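Local coordinates for mandelate racemase/muconate lactonizing protein (PDB 3QLD) that belongs to the mandelate racemase/muconate lactonizing family of the enolase superfamily, pairing an enolase-like N-terminal domain with a barrel domain, at residues L255-V269 against A283-G297. Numbering follows the deposited sequence.
Sequences LKLTARLGAARVLNV and ALDVAGEAGMAAWVG
The selenomethionine M292 slides past L255, SE 4.0 Å from L255 CD1, while the bend at chi3 (61°) turns CE back against A264 O and the start of strand 266-269. With CG anti to the backbone N (chi1 -177°), L255 sends CD2 onto helix 277-289, 3.2 Å from A283 O and against V286 and A287. V286 CG2 also meets K256 CE, and A259 CB touches A290 CB at 3.8 Å. Helix segments 255-261 and 283-289 run nearly parallel, their axes approaching to 10.0 Å. Five backbone hydrogen bonds, from R265 O at one end to G297 N at the other, join the two parallel strands, the straightest from V269 N to W295 O (2.8 Å, 171° at the hydrogen). On the helix side of the strands, L267 and V269 pack on A294, and V269 CG2 reaches L284 CD2. On the other face, N268 CB sits 3.7 Å above the W295 ring plane, offset toward its rim, and V266 CG1 meets the indole edge 3.5 Å from W295 NE1. E221 OE2 hydrogen-bonds N268 ND2, and F219 stacks on W295. Strand 266-269, helix 277-289 and, after a Schellman motif at G291, strand 293-296 form a parallel beta-alpha-beta crossover of the enolase-superfamily TIM-type barrel.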
# COMPACT_ATOMS: atom_id res chain seq x y z
N LEU A 255 11.78 -6.38 4.85
CA LEU A 255 12.78 -6.63 5.90
C LEU A 255 13.93 -7.40 5.30
O LEU A 255 15.05 -7.08 5.59
CB LEU A 255 12.19 -7.42 7.08
CG LEU A 255 13.19 -7.65 8.26
CD1 LEU A 255 13.62 -6.33 8.88
CD2 LEU A 255 12.52 -8.50 9.33
N LYS A 256 13.67 -8.43 4.49
CA LYS A 256 14.76 -9.12 3.73
C LYS A 256 15.64 -8.18 2.91
O LYS A 256 16.89 -8.29 2.91
CB LYS A 256 14.24 -10.31 2.87
CG LYS A 256 13.91 -11.51 3.72
CD LYS A 256 13.30 -12.69 2.87
CE LYS A 256 12.94 -13.85 3.83
NZ LYS A 256 12.53 -15.13 3.14
N LEU A 257 14.99 -7.24 2.22
CA LEU A 257 15.69 -6.28 1.38
C LEU A 257 16.51 -5.32 2.29
O LEU A 257 17.68 -4.99 1.99
CB LEU A 257 14.67 -5.49 0.52
CG LEU A 257 15.30 -4.29 -0.23
CD1 LEU A 257 16.38 -4.75 -1.29
CD2 LEU A 257 14.27 -3.38 -0.85
N THR A 258 15.88 -4.84 3.37
CA THR A 258 16.60 -4.00 4.36
C THR A 258 17.90 -4.60 4.82
O THR A 258 18.97 -3.96 4.76
CB THR A 258 15.72 -3.72 5.59
OG1 THR A 258 14.61 -2.96 5.16
CG2 THR A 258 16.46 -2.89 6.63
N ALA A 259 17.80 -5.87 5.22
CA ALA A 259 18.94 -6.64 5.71
C ALA A 259 19.97 -6.85 4.60
O ALA A 259 21.16 -6.77 4.85
CB ALA A 259 18.45 -7.96 6.27
N ARG A 260 19.51 -7.09 3.37
CA ARG A 260 20.40 -7.34 2.25
C ARG A 260 21.20 -6.07 1.90
O ARG A 260 22.41 -6.15 1.58
CB ARG A 260 19.62 -7.88 1.04
CG ARG A 260 20.47 -8.25 -0.17
CD ARG A 260 21.26 -9.54 0.02
NE ARG A 260 22.05 -9.81 -1.17
CZ ARG A 260 21.77 -10.75 -2.09
NH1 ARG A 260 20.71 -11.54 -1.95
NH2 ARG A 260 22.57 -10.92 -3.14
N LEU A 261 20.54 -4.91 2.05
CA LEU A 261 21.13 -3.63 1.71
C LEU A 261 22.01 -3.09 2.83
O LEU A 261 22.81 -2.21 2.58
CB LEU A 261 20.04 -2.60 1.41
CG LEU A 261 19.37 -2.69 0.05
CD1 LEU A 261 18.22 -1.71 0.08
CD2 LEU A 261 20.32 -2.45 -1.15
N GLY A 262 21.86 -3.64 4.05
CA GLY A 262 22.53 -3.09 5.25
C GLY A 262 21.92 -1.71 5.50
O GLY A 262 22.63 -0.76 5.85
N ALA A 263 20.62 -1.58 5.26
CA ALA A 263 20.00 -0.25 5.29
C ALA A 263 19.59 0.12 6.71
O ALA A 263 19.26 1.31 6.99
CB ALA A 263 18.75 -0.21 4.42
N ALA A 264 19.49 -0.90 7.58
CA ALA A 264 19.15 -0.63 8.99
C ALA A 264 19.57 -1.79 9.87
O ALA A 264 19.76 -2.93 9.40
CB ALA A 264 17.64 -0.32 9.20
N ARG A 265 19.62 -1.50 11.15
CA ARG A 265 20.04 -2.51 12.12
C ARG A 265 19.03 -2.79 13.23
O ARG A 265 19.27 -3.70 14.03
CB ARG A 265 21.43 -2.17 12.72
CG ARG A 265 22.50 -2.14 11.68
CD ARG A 265 23.90 -2.26 12.28
NE ARG A 265 24.43 -1.03 12.84
CZ ARG A 265 25.18 -0.18 12.14
NH1 ARG A 265 25.68 0.92 12.69
NH2 ARG A 265 25.43 -0.47 10.86
N VAL A 266 17.95 -2.00 13.33
CA VAL A 266 16.92 -2.16 14.34
C VAL A 266 15.53 -2.06 13.71
O VAL A 266 15.34 -1.21 12.83
CB VAL A 266 17.08 -1.07 15.44
CG1 VAL A 266 15.92 -1.08 16.46
CG2 VAL A 266 18.38 -1.31 16.19
N LEU A 267 14.62 -2.94 14.15
CA LEU A 267 13.24 -2.96 13.62
C LEU A 267 12.28 -2.56 14.73
O LEU A 267 12.32 -3.17 15.82
CB LEU A 267 12.91 -4.36 13.05
CG LEU A 267 11.48 -4.57 12.50
CD1 LEU A 267 11.27 -3.69 11.24
CD2 LEU A 267 11.28 -6.05 12.14
N ASN A 268 11.47 -1.54 14.44
CA ASN A 268 10.25 -1.22 15.21
C ASN A 268 9.15 -2.15 14.73
O ASN A 268 8.69 -2.07 13.58
CB ASN A 268 9.89 0.27 15.09
CG ASN A 268 8.62 0.66 15.83
OD1 ASN A 268 7.79 -0.19 16.15
ND2 ASN A 268 8.45 1.94 16.06
N VAL A 269 8.80 -3.09 15.61
CA VAL A 269 7.78 -4.10 15.29
C VAL A 269 6.40 -3.60 15.74
O VAL A 269 6.25 -3.21 16.90
CB VAL A 269 8.06 -5.42 16.00
CG1 VAL A 269 6.82 -6.43 15.91
CG2 VAL A 269 9.34 -6.06 15.36
N ALA A 283 8.99 -12.10 10.82
CA ALA A 283 9.89 -10.95 10.86
C ALA A 283 10.99 -11.10 11.90
O ALA A 283 12.15 -10.68 11.67
CB ALA A 283 9.13 -9.62 11.15
N LEU A 284 10.65 -11.63 13.07
CA LEU A 284 11.66 -11.78 14.11
C LEU A 284 12.73 -12.84 13.70
O LEU A 284 13.89 -12.70 14.05
CB LEU A 284 11.02 -12.16 15.44
CG LEU A 284 10.18 -11.07 16.09
CD1 LEU A 284 9.71 -11.45 17.50
CD2 LEU A 284 10.93 -9.72 16.11
N ASP A 285 12.30 -13.89 13.01
CA ASP A 285 13.21 -14.92 12.48
C ASP A 285 14.23 -14.26 11.61
O ASP A 285 15.44 -14.44 11.79
CB ASP A 285 12.48 -15.97 11.63
CG ASP A 285 11.96 -17.11 12.46
OD1 ASP A 285 12.34 -17.18 13.65
OD2 ASP A 285 11.14 -17.93 11.96
N VAL A 286 13.73 -13.52 10.63
CA VAL A 286 14.60 -12.85 9.65
C VAL A 286 15.48 -11.78 10.30
O VAL A 286 16.66 -11.66 9.91
CB VAL A 286 13.81 -12.26 8.43
CG1 VAL A 286 14.76 -11.40 7.49
CG2 VAL A 286 13.16 -13.37 7.60
N ALA A 287 14.95 -11.01 11.25
CA ALA A 287 15.79 -9.98 11.92
C ALA A 287 16.94 -10.62 12.76
O ALA A 287 18.11 -10.15 12.75
CB ALA A 287 14.97 -9.06 12.76
N GLY A 288 16.58 -11.67 13.50
CA GLY A 288 17.59 -12.42 14.30
C GLY A 288 18.68 -13.03 13.39
O GLY A 288 19.85 -12.87 13.70
N GLU A 289 18.31 -13.67 12.27
CA GLU A 289 19.28 -14.25 11.30
C GLU A 289 20.25 -13.15 10.78
O GLU A 289 21.46 -13.39 10.53
CB GLU A 289 18.60 -14.84 10.05
CG GLU A 289 17.66 -16.04 10.18
CD GLU A 289 16.64 -16.17 8.98
OE1 GLU A 289 17.02 -15.97 7.78
OE2 GLU A 289 15.43 -16.47 9.23
N ALA A 290 19.70 -11.96 10.61
CA ALA A 290 20.45 -10.81 10.15
C ALA A 290 21.23 -10.04 11.20
O ALA A 290 21.90 -9.10 10.87
CB ALA A 290 19.51 -9.85 9.38
N GLY A 291 21.15 -10.40 12.47
CA GLY A 291 21.90 -9.61 13.46
C GLY A 291 21.23 -8.32 13.95
O GLY A 291 21.83 -7.55 14.71
N MSE A 292 19.98 -8.12 13.53
CA MSE A 292 19.19 -6.96 13.93
C MSE A 292 18.53 -7.13 15.34
O MSE A 292 18.34 -8.27 15.85
CB MSE A 292 18.14 -6.74 12.85
CG MSE A 292 18.72 -6.58 11.48
SE MSE A 292 17.39 -6.18 10.08
CE MSE A 292 16.73 -4.52 10.84
N ALA A 293 18.26 -6.01 16.00
CA ALA A 293 17.55 -5.99 17.27
C ALA A 293 16.16 -5.46 16.92
O ALA A 293 15.99 -4.71 15.95
CB ALA A 293 18.23 -5.00 18.22
N ALA A 294 15.16 -5.87 17.71
CA ALA A 294 13.78 -5.39 17.50
C ALA A 294 13.16 -4.99 18.84
O ALA A 294 13.67 -5.38 19.93
CB ALA A 294 12.96 -6.44 16.73
N TRP A 295 12.11 -4.16 18.79
CA TRP A 295 11.38 -3.73 19.96
C TRP A 295 9.99 -3.43 19.45
O TRP A 295 9.80 -3.25 18.22
CB TRP A 295 12.02 -2.49 20.58
CG TRP A 295 12.21 -1.33 19.68
CD1 TRP A 295 13.21 -1.16 18.77
CD2 TRP A 295 11.35 -0.19 19.56
NE1 TRP A 295 13.06 0.04 18.10
CE2 TRP A 295 11.91 0.65 18.55
CE3 TRP A 295 10.15 0.20 20.18
CZ2 TRP A 295 11.33 1.87 18.16
CZ3 TRP A 295 9.57 1.43 19.82
CH2 TRP A 295 10.15 2.25 18.80
N VAL A 296 9.02 -3.35 20.36
CA VAL A 296 7.63 -3.09 19.94
C VAL A 296 7.22 -1.62 20.08
O VAL A 296 7.31 -1.01 21.16
CB VAL A 296 6.61 -4.06 20.67
CG1 VAL A 296 5.16 -3.63 20.49
CG2 VAL A 296 6.80 -5.48 20.29
N GLY A 297 6.69 -1.03 18.98
CA GLY A 297 6.34 0.39 18.99
C GLY A 297 4.86 0.53 19.24
O GLY A 297 4.16 -0.48 19.29